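Local coordinates for arabinogalactan endo-1,4-beta-galactosidase (Ignisphaera aggregans, PDB 7OSK), which probably hydrolyses internal beta-1,4 linkages of galactan chains, as a thermostable endo-beta-1,4-galactanase of glycosyl hydrolase family 53, of which this chain is the catalytic domain, at residues K151-L156 against V162-N167; C112-M117 against L173-E178; Q208-L213 against I249-S254; D239-F244 against I258-Y263. One frame throughout, in Å; residues are numbered along the deposited sequence.

Contact 1 (K151-L156 against V162-N167)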
loop_
_atom_site.group_PDB
_atom_site.type_symbol
_atom_site.label_atom_id
_atom_site.label_comp_id
_atom_site.label_asym_id
_atom_site.label_seq_id
_atom_site.Cartn_x
_atom_site.Cartn_y
_atom_site.Cartn_z
ATOM N N LYS A 151 14.737 11.831 -10.863
ATOM C CA LYS A 151 15.801 12.774 -11.201
ATOM C C LYS A 151 16.207 12.720 -12.669
ATOM O O LYS A 151 16.528 13.748 -13.267
ATOM C CB LYS A 151 17.031 12.515 -10.330
ATOM C CG LYS A 151 16.854 12.916 -8.873
ATOM C CD LYS A 151 18.065 12.537 -8.038
ATOM C CE LYS A 151 17.958 11.132 -7.468
ATOM N NZ LYS A 151 18.018 10.046 -8.485
ATOM N N ALA A 152 16.186 11.523 -13.248
ATOM C CA ALA A 152 16.633 11.332 -14.624
ATOM C C ALA A 152 15.515 11.594 -15.631
ATOM O O ALA A 152 15.765 11.676 -16.832
ATOM C CB ALA A 152 17.179 9.929 -14.803
ATOM N N TRP A 153 14.286 11.723 -15.135
ATOM C CA TRP A 153 13.124 11.981 -15.987
ATOM C C TRP A 153 12.717 13.454 -15.947
ATOM O O TRP A 153 11.834 13.882 -16.689
ATOM C CB TRP A 153 11.938 11.114 -15.552
ATOM C CG TRP A 153 12.169 9.634 -15.665
ATOM C CD1 TRP A 153 13.333 9.006 -15.994
ATOM C CD2 TRP A 153 11.202 8.596 -15.446
ATOM N NE1 TRP A 153 13.153 7.644 -15.993
ATOM C CE2 TRP A 153 11.855 7.366 -15.661
ATOM C CE3 TRP A 153 9.850 8.587 -15.091
ATOM C CZ2 TRP A 153 11.203 6.141 -15.533
ATOM C CZ3 TRP A 153 9.205 7.371 -14.963
ATOM C CH2 TRP A 153 9.882 6.165 -15.183
ATOM N N ALA A 154 13.376 14.221 -15.082
ATOM C CA ALA A 154 12.977 15.593 -14.778
ATOM C C ALA A 154 12.901 16.502 -16.004
ATOM O O ALA A 154 11.961 17.290 -16.135
ATOM C CB ALA A 154 13.936 16.187 -13.761
ATOM N N ASN A 155 13.886 16.397 -16.892
ATOM C CA ASN A 155 13.992 17.305 -18.033
ATOM C C ASN A 155 13.766 16.609 -19.370
ATOM O O ASN A 155 14.091 17.154 -20.426
ATOM C CB ASN A 155 15.359 17.993 -18.028
ATOM C CG ASN A 155 15.510 18.969 -16.878
ATOM O OD1 ASN A 155 14.998 20.089 -16.930
ATOM N ND2 ASN A 155 16.216 18.551 -15.831
ATOM N N LEU A 156 13.208 15.405 -19.324
ATOM C CA LEU A 156 12.799 14.718 -20.542
ATOM C C LEU A 156 11.512 15.341 -21.065
ATOM O O LEU A 156 10.586 15.603 -20.294
ATOM C CB LEU A 156 12.596 13.222 -20.291
ATOM C CG LEU A 156 13.811 12.422 -19.816
ATOM C CD1 LEU A 156 13.447 10.952 -19.685
ATOM C CD2 LEU A 156 14.997 12.600 -20.755
ATOM N N VAL A 162 7.203 9.374 -22.139
ATOM C CA VAL A 162 6.362 8.226 -22.458
ATOM C C VAL A 162 7.240 7.014 -22.744
ATOM O O VAL A 162 6.931 5.896 -22.329
ATOM C CB VAL A 162 5.450 8.497 -23.679
ATOM C CG1 VAL A 162 4.650 7.253 -24.044
ATOM C CG2 VAL A 162 4.512 9.660 -23.400
ATOM N N GLU A 163 8.335 7.247 -23.460
ATOM C CA GLU A 163 9.284 6.189 -23.772
ATOM C C GLU A 163 9.986 5.712 -22.502
ATOM O O GLU A 163 10.446 4.573 -22.427
ATOM C CB GLU A 163 10.314 6.677 -24.796
ATOM C CG GLU A 163 11.051 5.558 -25.519
ATOM C CD GLU A 163 10.168 4.830 -26.521
ATOM O OE1 GLU A 163 9.849 5.425 -27.573
ATOM O OE2 GLU A 163 9.795 3.666 -26.259
ATOM N N ALA A 164 10.058 6.590 -21.504
ATOM C CA ALA A 164 10.746 6.280 -20.256
ATOM C C ALA A 164 9.896 5.400 -19.344
ATOM O O ALA A 164 10.380 4.397 -18.819
ATOM C CB ALA A 164 11.137 7.560 -19.534
ATOM N N VAL A 165 8.634 5.776 -19.149
ATOM C CA VAL A 165 7.745 5.004 -18.285
ATOM C C VAL A 165 7.530 3.601 -18.840
ATOM O O VAL A 165 7.431 2.637 -18.080
ATOM C CB VAL A 165 6.373 5.692 -18.099
ATOM C CG1 VAL A 165 6.523 6.938 -17.245
ATOM C CG2 VAL A 165 5.736 6.026 -19.441
ATOM N N TYR A 166 7.475 3.483 -20.162
ATOM C CA TYR A 166 7.273 2.183 -20.787
ATOM C C TYR A 166 8.497 1.299 -20.606
ATOM O O TYR A 166 8.396 0.186 -20.087
ATOM C CB TYR A 166 6.959 2.328 -22.277
ATOM C CG TYR A 166 6.900 0.994 -22.989
ATOM C CD1 TYR A 166 5.745 0.222 -22.962
ATOM C CD2 TYR A 166 8.004 0.499 -23.675
ATOM C CE1 TYR A 166 5.689 -1.002 -23.604
ATOM C CE2 TYR A 166 7.955 -0.723 -24.319
ATOM C CZ TYR A 166 6.796 -1.469 -24.280
ATOM O OH TYR A 166 6.744 -2.685 -24.920
ATOM N N ASN A 167 9.651 1.800 -21.036
ATOM C CA ASN A 167 10.880 1.017 -21.022
ATOM C C ASN A 167 11.336 0.662 -19.612
ATOM O O ASN A 167 11.913 -0.401 -19.393
ATOM C CB ASN A 167 11.994 1.771 -21.743
ATOM C CG ASN A 167 13.239 0.930 -21.917
ATOM O OD1 ASN A 167 14.184 1.024 -21.130
ATOM N ND2 ASN A 167 13.244 0.094 -22.949
#

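Contact 2 (C112-M117 against L173-E178)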
loop_
_atom_site.group_PDB
_atom_site.type_symbol
_atom_site.label_atom_id
_atom_site.label_comp_id
_atom_site.label_asym_id
_atom_site.label_seq_id
_atom_site.Cartn_x
_atom_site.Cartn_y
_atom_site.Cartn_z
ATOM N N CYS A 112 13.281 1.833 -0.860
ATOM C CA CYS A 112 12.578 0.780 -1.578
ATOM C C CYS A 112 12.899 0.739 -3.071
ATOM O O CYS A 112 12.007 0.886 -3.905
ATOM C CB CYS A 112 11.073 0.955 -1.380
ATOM S SG CYS A 112 10.588 1.057 0.355
ATOM N N ASP A 113 14.167 0.527 -3.408
ATOM C CA ASP A 113 14.557 0.398 -4.807
ATOM C C ASP A 113 14.223 -1.006 -5.304
ATOM O O ASP A 113 13.905 -1.894 -4.513
ATOM C CB ASP A 113 16.047 0.707 -4.996
ATOM C CG ASP A 113 16.949 -0.278 -4.279
ATOM O OD1 ASP A 113 16.470 -0.959 -3.352
ATOM O OD2 ASP A 113 18.143 -0.364 -4.641
ATOM N N LEU A 114 14.300 -1.198 -6.617
ATOM C CA LEU A 114 13.830 -2.430 -7.245
ATOM C C LEU A 114 14.594 -3.678 -6.786
ATOM O O LEU A 114 13.979 -4.714 -6.537
ATOM C CB LEU A 114 13.910 -2.296 -8.769
ATOM C CG LEU A 114 13.314 -3.438 -9.593
ATOM C CD1 LEU A 114 11.798 -3.469 -9.455
ATOM C CD2 LEU A 114 13.725 -3.304 -11.054
ATOM N N PRO A 115 15.934 -3.594 -6.676
ATOM C CA PRO A 115 16.672 -4.781 -6.221
ATOM C C PRO A 115 16.291 -5.248 -4.813
ATOM O O PRO A 115 16.141 -6.453 -4.609
ATOM C CB PRO A 115 18.133 -4.319 -6.257
ATOM C CG PRO A 115 18.158 -3.230 -7.258
ATOM C CD PRO A 115 16.851 -2.519 -7.096
ATOM N N ARG A 116 16.141 -4.323 -3.866
ATOM C CA ARG A 116 15.804 -4.691 -2.491
ATOM C C ARG A 116 14.353 -5.148 -2.367
ATOM O O ARG A 116 14.050 -6.068 -1.610
ATOM C CB ARG A 116 16.060 -3.520 -1.535
ATOM C CG ARG A 116 15.362 -3.660 -0.187
ATOM C CD ARG A 116 16.048 -2.870 0.926
ATOM N NE ARG A 116 16.572 -1.581 0.477
ATOM C CZ ARG A 116 17.865 -1.264 0.396
ATOM N NH1 ARG A 116 18.811 -2.134 0.735
ATOM N NH2 ARG A 116 18.216 -0.058 -0.027
ATOM N N MET A 117 13.459 -4.505 -3.110
ATOM C CA MET A 117 12.044 -4.848 -3.062
ATOM C C MET A 117 11.768 -6.178 -3.750
ATOM O O MET A 117 10.901 -6.935 -3.322
ATOM C CB MET A 117 11.206 -3.746 -3.709
ATOM C CG MET A 117 11.144 -2.462 -2.903
ATOM S SD MET A 117 10.325 -2.673 -1.309
ATOM C CE MET A 117 11.732 -2.901 -0.221
ATOM N N LEU A 173 9.541 -4.978 -14.512
ATOM C CA LEU A 173 8.791 -6.217 -14.329
ATOM C C LEU A 173 9.526 -7.412 -14.932
ATOM O O LEU A 173 9.375 -8.538 -14.458
ATOM C CB LEU A 173 7.395 -6.089 -14.939
ATOM C CG LEU A 173 6.473 -5.074 -14.254
ATOM C CD1 LEU A 173 5.157 -4.958 -14.996
ATOM C CD2 LEU A 173 6.223 -5.439 -12.798
ATOM N N LYS A 174 10.324 -7.171 -15.970
ATOM C CA LYS A 174 11.168 -8.223 -16.529
ATOM C C LYS A 174 12.233 -8.641 -15.520
ATOM O O LYS A 174 12.658 -9.797 -15.497
ATOM C CB LYS A 174 11.832 -7.766 -17.832
ATOM C CG LYS A 174 11.152 -8.264 -19.102
ATOM C CD LYS A 174 11.259 -9.780 -19.239
ATOM C CE LYS A 174 10.603 -10.276 -20.514
ATOM N NZ LYS A 174 10.486 -11.758 -20.526
ATOM N N TYR A 175 12.664 -7.693 -14.692
ATOM C CA TYR A 175 13.637 -7.971 -13.643
ATOM C C TYR A 175 13.018 -8.853 -12.559
ATOM O O TYR A 175 13.630 -9.829 -12.115
ATOM C CB TYR A 175 14.164 -6.662 -13.042
ATOM C CG TYR A 175 15.095 -6.831 -11.861
ATOM C CD1 TYR A 175 14.596 -6.912 -10.567
ATOM C CD2 TYR A 175 16.470 -6.895 -12.037
ATOM C CE1 TYR A 175 15.439 -7.061 -9.483
ATOM C CE2 TYR A 175 17.322 -7.043 -10.956
ATOM C CZ TYR A 175 16.801 -7.127 -9.682
ATOM O OH TYR A 175 17.644 -7.274 -8.603
ATOM N N MET A 176 11.799 -8.518 -12.148
ATOM C CA MET A 176 11.120 -9.251 -11.086
ATOM C C MET A 176 10.746 -10.665 -11.533
ATOM O O MET A 176 10.778 -11.604 -10.736
ATOM C CB MET A 176 9.863 -8.503 -10.636
ATOM C CG MET A 176 10.091 -7.037 -10.318
ATOM S SD MET A 176 8.719 -6.253 -9.454
ATOM C CE MET A 176 8.808 -7.085 -7.869
ATOM N N ALA A 177 10.394 -10.809 -12.807
ATOM C CA ALA A 177 9.977 -12.099 -13.348
ATOM C C ALA A 177 11.107 -13.124 -13.284
ATOM O O ALA A 177 10.862 -14.315 -13.084
ATOM C CB ALA A 177 9.494 -11.939 -14.784
ATOM N N GLU A 178 12.342 -12.658 -13.443
ATOM C CA GLU A 178 13.494 -13.552 -13.516
ATOM C C GLU A 178 13.987 -13.975 -12.139
ATOM O O GLU A 178 14.541 -15.064 -11.975
ATOM C CB GLU A 178 14.624 -12.885 -14.295
ATOM C CG GLU A 178 14.295 -12.706 -15.759
ATOM C CD GLU A 178 13.964 -14.022 -16.440
ATOM O OE1 GLU A 178 14.662 -15.024 -16.163
ATOM O OE2 GLU A 178 13.009 -14.052 -17.244
#

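Contact 3 (Q208-L213 against I249-S254)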
loop_
_atom_site.group_PDB
_atom_site.type_symbol
_atom_site.label_atom_id
_atom_site.label_comp_id
_atom_site.label_asym_id
_atom_site.label_seq_id
_atom_site.Cartn_x
_atom_site.Cartn_y
_atom_site.Cartn_z
ATOM N N GLN A 208 -2.099 14.215 -21.519
ATOM C CA GLN A 208 -0.746 13.729 -21.289
ATOM C C GLN A 208 -0.722 12.747 -20.126
ATOM O O GLN A 208 0.018 11.764 -20.142
ATOM C CB GLN A 208 0.197 14.900 -21.019
ATOM C CG GLN A 208 0.382 15.811 -22.217
ATOM C CD GLN A 208 1.504 16.812 -22.026
ATOM O OE1 GLN A 208 1.872 17.146 -20.898
ATOM N NE2 GLN A 208 2.059 17.291 -23.134
ATOM N N PHE A 209 -1.540 13.034 -19.120
ATOM C CA PHE A 209 -1.710 12.161 -17.965
ATOM C C PHE A 209 -2.130 10.755 -18.408
ATOM O O PHE A 209 -1.584 9.761 -17.931
ATOM C CB PHE A 209 -2.743 12.774 -17.008
ATOM C CG PHE A 209 -3.128 11.888 -15.850
ATOM C CD1 PHE A 209 -2.218 11.018 -15.271
ATOM C CD2 PHE A 209 -4.413 11.938 -15.337
ATOM C CE1 PHE A 209 -2.589 10.213 -14.205
ATOM C CE2 PHE A 209 -4.787 11.139 -14.274
ATOM C CZ PHE A 209 -3.876 10.276 -13.709
ATOM N N VAL A 210 -3.078 10.682 -19.338
ATOM C CA VAL A 210 -3.586 9.397 -19.820
ATOM C C VAL A 210 -2.565 8.691 -20.707
ATOM O O VAL A 210 -2.495 7.463 -20.732
ATOM C CB VAL A 210 -4.902 9.575 -20.603
ATOM C CG1 VAL A 210 -5.298 8.282 -21.314
ATOM C CG2 VAL A 210 -6.010 10.018 -19.666
ATOM N N GLY A 211 -1.785 9.469 -21.446
ATOM C CA GLY A 211 -0.744 8.910 -22.285
ATOM C C GLY A 211 0.302 8.191 -21.454
ATOM O O GLY A 211 0.728 7.089 -21.797
ATOM N N LEU A 212 0.714 8.817 -20.355
ATOM C CA LEU A 212 1.700 8.226 -19.459
ATOM C C LEU A 212 1.109 7.044 -18.703
ATOM O O LEU A 212 1.787 6.045 -18.469
ATOM C CB LEU A 212 2.221 9.273 -18.470
ATOM C CG LEU A 212 3.078 10.388 -19.075
ATOM C CD1 LEU A 212 3.390 11.456 -18.038
ATOM C CD2 LEU A 212 4.364 9.824 -19.658
ATOM N N LEU A 213 -0.157 7.161 -18.322
ATOM C CA LEU A 213 -0.831 6.092 -17.601
ATOM C C LEU A 213 -0.967 4.870 -18.503
ATOM O O LEU A 213 -0.697 3.745 -18.084
ATOM C CB LEU A 213 -2.203 6.559 -17.108
ATOM C CG LEU A 213 -2.682 6.064 -15.740
ATOM C CD1 LEU A 213 -1.686 6.391 -14.637
ATOM C CD2 LEU A 213 -4.033 6.682 -15.419
ATOM N N ILE A 249 -12.041 5.912 -17.517
ATOM C CA ILE A 249 -12.606 4.842 -18.328
ATOM C C ILE A 249 -12.901 5.337 -19.744
ATOM O O ILE A 249 -12.597 4.657 -20.722
ATOM C CB ILE A 249 -13.897 4.277 -17.684
ATOM C CG1 ILE A 249 -13.539 3.521 -16.397
ATOM C CG2 ILE A 249 -14.654 3.369 -18.662
ATOM C CD1 ILE A 249 -14.723 2.921 -15.658
ATOM N N ASN A 250 -13.487 6.525 -19.845
ATOM C CA ASN A 250 -13.800 7.114 -21.143
ATOM C C ASN A 250 -12.550 7.435 -21.961
ATOM O O ASN A 250 -12.618 7.535 -23.186
ATOM C CB ASN A 250 -14.634 8.386 -20.960
ATOM C CG ASN A 250 -16.059 8.096 -20.522
ATOM O OD1 ASN A 250 -16.606 7.030 -20.803
ATOM N ND2 ASN A 250 -16.670 9.052 -19.834
ATOM N N SER A 251 -11.413 7.593 -21.287
ATOM C CA SER A 251 -10.161 7.938 -21.962
ATOM C C SER A 251 -9.459 6.713 -22.548
ATOM O O SER A 251 -8.416 6.839 -23.193
ATOM C CB SER A 251 -9.216 8.654 -20.997
ATOM O OG SER A 251 -9.736 9.914 -20.611
ATOM N N GLY A 252 -10.029 5.534 -22.319
ATOM C CA GLY A 252 -9.481 4.304 -22.860
ATOM C C GLY A 252 -8.509 3.617 -21.921
ATOM O O GLY A 252 -7.903 2.606 -22.281
ATOM N N VAL A 253 -8.356 4.162 -20.719
ATOM C CA VAL A 253 -7.475 3.561 -19.726
ATOM C C VAL A 253 -8.084 2.260 -19.219
ATOM O O VAL A 253 -9.116 2.264 -18.545
ATOM C CB VAL A 253 -7.213 4.514 -18.537
ATOM C CG1 VAL A 253 -6.349 3.836 -17.476
ATOM C CG2 VAL A 253 -6.544 5.788 -19.019
ATOM N N SER A 254 -7.438 1.148 -19.554
ATOM C CA SER A 254 -7.904 -0.167 -19.139
ATOM C C SER A 254 -7.226 -0.591 -17.843
ATOM O O SER A 254 -5.998 -0.647 -17.758
ATOM C CB SER A 254 -7.645 -1.200 -20.238
ATOM O OG SER A 254 -6.271 -1.251 -20.580
#

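Contact 4 (D239-F244 against I258-Y263)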
loop_
_atom_site.group_PDB
_atom_site.type_symbol
_atom_site.label_atom_id
_atom_site.label_comp_id
_atom_site.label_asym_id
_atom_site.label_seq_id
_atom_site.Cartn_x
_atom_site.Cartn_y
_atom_site.Cartn_z
ATOM N N ASP A 239 -18.061 11.527 -4.790
ATOM C CA ASP A 239 -18.342 12.364 -5.951
ATOM C C ASP A 239 -17.078 12.631 -6.767
ATOM O O ASP A 239 -17.154 12.894 -7.967
ATOM C CB ASP A 239 -18.981 13.689 -5.522
ATOM C CG ASP A 239 -18.158 14.428 -4.486
ATOM O OD1 ASP A 239 -17.508 13.761 -3.654
ATOM O OD2 ASP A 239 -18.164 15.676 -4.502
ATOM N N PHE A 240 -15.918 12.562 -6.119
ATOM C CA PHE A 240 -14.649 12.739 -6.821
ATOM C C PHE A 240 -14.265 11.474 -7.579
ATOM O O PHE A 240 -13.788 11.547 -8.712
ATOM C CB PHE A 240 -13.532 13.119 -5.848
ATOM C CG PHE A 240 -12.159 13.047 -6.456
ATOM C CD1 PHE A 240 -11.663 14.099 -7.210
ATOM C CD2 PHE A 240 -11.368 11.924 -6.278
ATOM C CE1 PHE A 240 -10.402 14.033 -7.774
ATOM C CE2 PHE A 240 -10.108 11.850 -6.839
ATOM C CZ PHE A 240 -9.622 12.905 -7.589
ATOM N N TYR A 241 -14.466 10.320 -6.946
ATOM C CA TYR A 241 -14.185 9.038 -7.583
ATOM C C TYR A 241 -14.980 8.907 -8.877
ATOM O O TYR A 241 -14.450 8.472 -9.902
ATOM C CB TYR A 241 -14.519 7.879 -6.642
ATOM C CG TYR A 241 -13.420 7.525 -5.663
ATOM C CD1 TYR A 241 -13.065 8.396 -4.637
ATOM C CD2 TYR A 241 -12.749 6.312 -5.751
ATOM C CE1 TYR A 241 -12.066 8.073 -3.735
ATOM C CE2 TYR A 241 -11.748 5.978 -4.852
ATOM C CZ TYR A 241 -11.411 6.863 -3.847
ATOM O OH TYR A 241 -10.418 6.540 -2.949
ATOM N N ILE A 242 -16.250 9.292 -8.822
ATOM C CA ILE A 242 -17.109 9.268 -9.998
ATOM C C ILE A 242 -16.504 10.095 -11.126
ATOM O O ILE A 242 -16.317 9.599 -12.234
ATOM C CB ILE A 242 -18.521 9.804 -9.678
ATOM C CG1 ILE A 242 -19.235 8.852 -8.715
ATOM C CG2 ILE A 242 -19.337 9.970 -10.962
ATOM C CD1 ILE A 242 -20.566 9.371 -8.201
ATOM N N ASN A 243 -16.204 11.356 -10.835
ATOM C CA ASN A 243 -15.678 12.272 -11.838
ATOM C C ASN A 243 -14.343 11.807 -12.403
ATOM O O ASN A 243 -14.086 11.936 -13.600
ATOM C CB ASN A 243 -15.520 13.675 -11.244
ATOM C CG ASN A 243 -16.844 14.287 -10.820
ATOM O OD1 ASN A 243 -17.882 14.041 -11.434
ATOM N ND2 ASN A 243 -16.811 15.093 -9.764
ATOM N N PHE A 244 -13.500 11.259 -11.535
ATOM C CA PHE A 244 -12.154 10.858 -11.923
ATOM C C PHE A 244 -12.149 9.558 -12.726
ATOM O O PHE A 244 -11.476 9.458 -13.751
ATOM C CB PHE A 244 -11.271 10.702 -10.685
ATOM C CG PHE A 244 -9.824 10.453 -11.001
ATOM C CD1 PHE A 244 -9.349 9.162 -11.173
ATOM C CD2 PHE A 244 -8.939 11.511 -11.127
ATOM C CE1 PHE A 244 -8.017 8.932 -11.465
ATOM C CE2 PHE A 244 -7.606 11.288 -11.419
ATOM C CZ PHE A 244 -7.144 9.997 -11.588
ATOM N N ILE A 258 -9.891 -0.883 -8.569
ATOM C CA ILE A 258 -9.959 0.458 -8.000
ATOM C C ILE A 258 -9.503 0.397 -6.552
ATOM O O ILE A 258 -10.231 -0.091 -5.688
ATOM C CB ILE A 258 -11.382 1.042 -8.073
ATOM C CG1 ILE A 258 -11.818 1.183 -9.531
ATOM C CG2 ILE A 258 -11.444 2.400 -7.370
ATOM C CD1 ILE A 258 -13.308 1.353 -9.707
ATOM N N ALA A 259 -8.300 0.902 -6.293
ATOM C CA ALA A 259 -7.711 0.825 -4.963
ATOM C C ALA A 259 -8.003 2.088 -4.159
ATOM O O ALA A 259 -8.104 3.182 -4.717
ATOM C CB ALA A 259 -6.221 0.593 -5.062
ATOM N N ILE A 260 -8.129 1.920 -2.846
ATOM C CA ILE A 260 -8.501 3.007 -1.948
ATOM C C ILE A 260 -7.511 3.140 -0.796
ATOM O O ILE A 260 -7.102 2.143 -0.200
ATOM C CB ILE A 260 -9.915 2.782 -1.364
ATOM C CG1 ILE A 260 -10.956 2.737 -2.483
ATOM C CG2 ILE A 260 -10.279 3.883 -0.374
ATOM C CD1 ILE A 260 -12.240 2.035 -2.089
ATOM N N SER A 261 -7.127 4.377 -0.492
ATOM C CA SER A 261 -6.412 4.678 0.745
ATOM C C SER A 261 -7.410 5.210 1.753
ATOM O O SER A 261 -7.904 6.324 1.602
ATOM C CB SER A 261 -5.296 5.702 0.523
ATOM O OG SER A 261 -4.250 5.170 -0.263
ATOM N N PHE A 262 -7.711 4.412 2.773
ATOM C CA PHE A 262 -8.644 4.838 3.810
ATOM C C PHE A 262 -8.014 4.837 5.197
ATOM O O PHE A 262 -7.859 3.791 5.829
ATOM C CB PHE A 262 -9.891 3.958 3.823
ATOM C CG PHE A 262 -10.911 4.395 4.834
ATOM C CD1 PHE A 262 -11.513 5.636 4.726
ATOM C CD2 PHE A 262 -11.253 3.582 5.899
ATOM C CE1 PHE A 262 -12.445 6.053 5.655
ATOM C CE2 PHE A 262 -12.187 3.997 6.830
ATOM C CZ PHE A 262 -12.781 5.235 6.708
ATOM N N TYR A 263 -7.645 6.031 5.647
ATOM C CA TYR A 263 -7.255 6.277 7.027
ATOM C C TYR A 263 -8.398 7.034 7.705
ATOM O O TYR A 263 -8.631 8.202 7.386
ATOM C CB TYR A 263 -5.955 7.078 7.098
ATOM C CG TYR A 263 -4.772 6.376 6.463
ATOM C CD1 TYR A 263 -4.114 5.346 7.123
ATOM C CD2 TYR A 263 -4.314 6.744 5.203
ATOM C CE1 TYR A 263 -3.037 4.704 6.550
ATOM C CE2 TYR A 263 -3.236 6.108 4.622
ATOM C CZ TYR A 263 -2.601 5.090 5.299
ATOM O OH TYR A 263 -1.527 4.458 4.717
#

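Contact 1 (K151-L156 against V162-N167)
W153 and L156 of the loop reach across to A164 and V165 on the flank of helix 158-178. The loop enters with K151, whose NZ is held by salt bridges to D98 and D139. Next comes W153, which makes the larger share of the loop's contact with the helix. Its CG stands anti to the carbonyl carbon (chi1 -62°), which swings the indole out to the helix. The A164 methyl sits over one face of the ring: CB is 4.1 Å from the centroid of the five-membered ring of W153 and 15° off its normal, a CH-pi contact. Farther out, the six-membered ring reaches V165, with W153 CZ3 3.5 Å from V165 CG1; the indole and the valine side chain lie nearly perpendicular. A glycine in place of W153 would probably strip the indole from A164 CB and V165 CG1 and open a gap between loop and helix. From W153 the chain makes a type I beta turn, closed by a weak bond from L156 N to W153 O (3.3 Å). The turn returns L156 to the helix, where its CD1 lies 4.1 Å from A164 CB, so that one small methyl serves both indole and leucine. The loop follows strand 130-135 of the TIM barrel and lies against the helix it leads into; L197 touches both W153 and V165, and A215 of helix 206-223 packs on V165.

Contact 2 (C112-M117 against L173-E178)
L114 and P115, in the first turn of helix 114-126, pack against Y175 and M176 of helix 158-178, two helices that follow consecutive strands in the outer layer of the TIM barrel. Y175 can be followed outward atom by atom. Its CG is anti to the backbone N (chi1 175°), which sends the ring from helix 158-178 toward helix 114-126. CB starts beside the leucine, 3.9 Å from L114 CD2. The same methyl then meets the near part of the ring obliquely, at 3.7 Å between L114 CD2 and Y175 CD1. CE1 passes the backbone, 4.0 Å from L114 O, and at the tip the hydroxyl rests on the proline, with Y175 OH 3.6 Å from P115 CA. Leucine and tyrosine thus run alongside each other, pointing opposite ways. D113 is the N-cap of helix 114-126, its OD1 taking a weak capping bond from R116 N (3.4 Å); R116 NH1 makes a salt bridge with E64. H179 stacks on the Y175 ring, and T118 touches both Y175 and M176. The other leucine branch faces the methionine, whose chain bends at chi3: L114 CD1 lies 4.0 Å from M176 CG and 4.2 Å from its SD.

Contact 3 (Q208-L213 against I249-S254)
No aromatic ring comes between V210 and its partners S251 and V253; the one ring of these segments, F209, takes no part in the contact and meets W206 edge-to-face. The flat group that does take part is the peptide after S251, whose O lies 3.9 Å from V210 CG1. The motif is a Schellman ending of helix 238-250, laid against the neighbouring helix 206-223 of the TIM barrel. G252 has a positive phi (92°), and its N bonds back to I249 O, turning the chain so that S251 and V253 both face V210. The valine forks between them. Its CG1, anti to the backbone N (chi1 170°), meets V253 CG2 at 3.6 Å, while V210 CG2 meets S251 CB at 3.7 Å. Replacing V210 with an alanine would probably leave V253 CG2 and S251 CB without their closest cross-contact neighbours and open a gap at the turn. The polar end of S251 is engaged apart from this: OG is hydrogen-bonded to R247 O and to W206 NE1, and S251 O to K214 NZ, a further tie to helix 206-223. One helical turn beyond V210 the packing eases, with L213 CD2 4.2 Å from V253 CG1.

Contact 4 (D239-F244 against I258-Y263)
Y241 carries the contact alone from the helix, pushing its ring toward I258 and I260 of strand 257-261. The close part is at the tip, where Y241 OH lies 3.7 Å from I260 CG2 and 3.9 Å from I260 CG1. With CG anti to the carbonyl carbon (chi1 -84°), the ring extends from the helix to the strand, bringing OH and CE2 to I260. The hydroxyl is hydrogen-bonded to the backbone O of G235, which satisfies it. Nearer the helix the fit is looser: I258 CG2 stands at the ring edge, near its plane, 4.4 Å from Y241 CE2. L276 of helix 270-283 touches both Y241 and I260, L233 of strand 228-234 packs on Y241, and the touching residues are all buried. The solvent side lies on the helix's outer surface, where D239 and N243 are exposed and D239 OD2 forms a salt bridge with K237 NZ. The short segments' axes run 12.2 Å apart at their closest, with N-to-C directions 147° apart, roughly antiparallel. This is the helix-over-strand packing of a beta-alpha-beta unit, here strand 228-234, helix 238-250 and strand 257-261 of the TIM barrel.

In the fold
The four contacts follow successive outer helices around the barrel. Contacts 1 and 2 share helix 158-178, their centres 18 Å apart and nearest atoms about 7 Å. Contact 1 touches contact 3 where V162 CG2 meets L212 CD2 at 3.7 Å, and contact 3 touches contact 4, with which it shares helix 238-250, at F209 CE2 and F244 CZ (3.8 Å). Contacts 2 and 4 are on opposite sides of the chain's centre, 28 Å apart between centres. All lie away from the calcium site of D301, D303, H305, N307, N370 and E373. Contact 4's strand points to the C-terminal ends of the barrel strands, where TIM-barrel enzymes carry their active sites; S261 and Y263 hydrogen-bond E191 and E292, respectively.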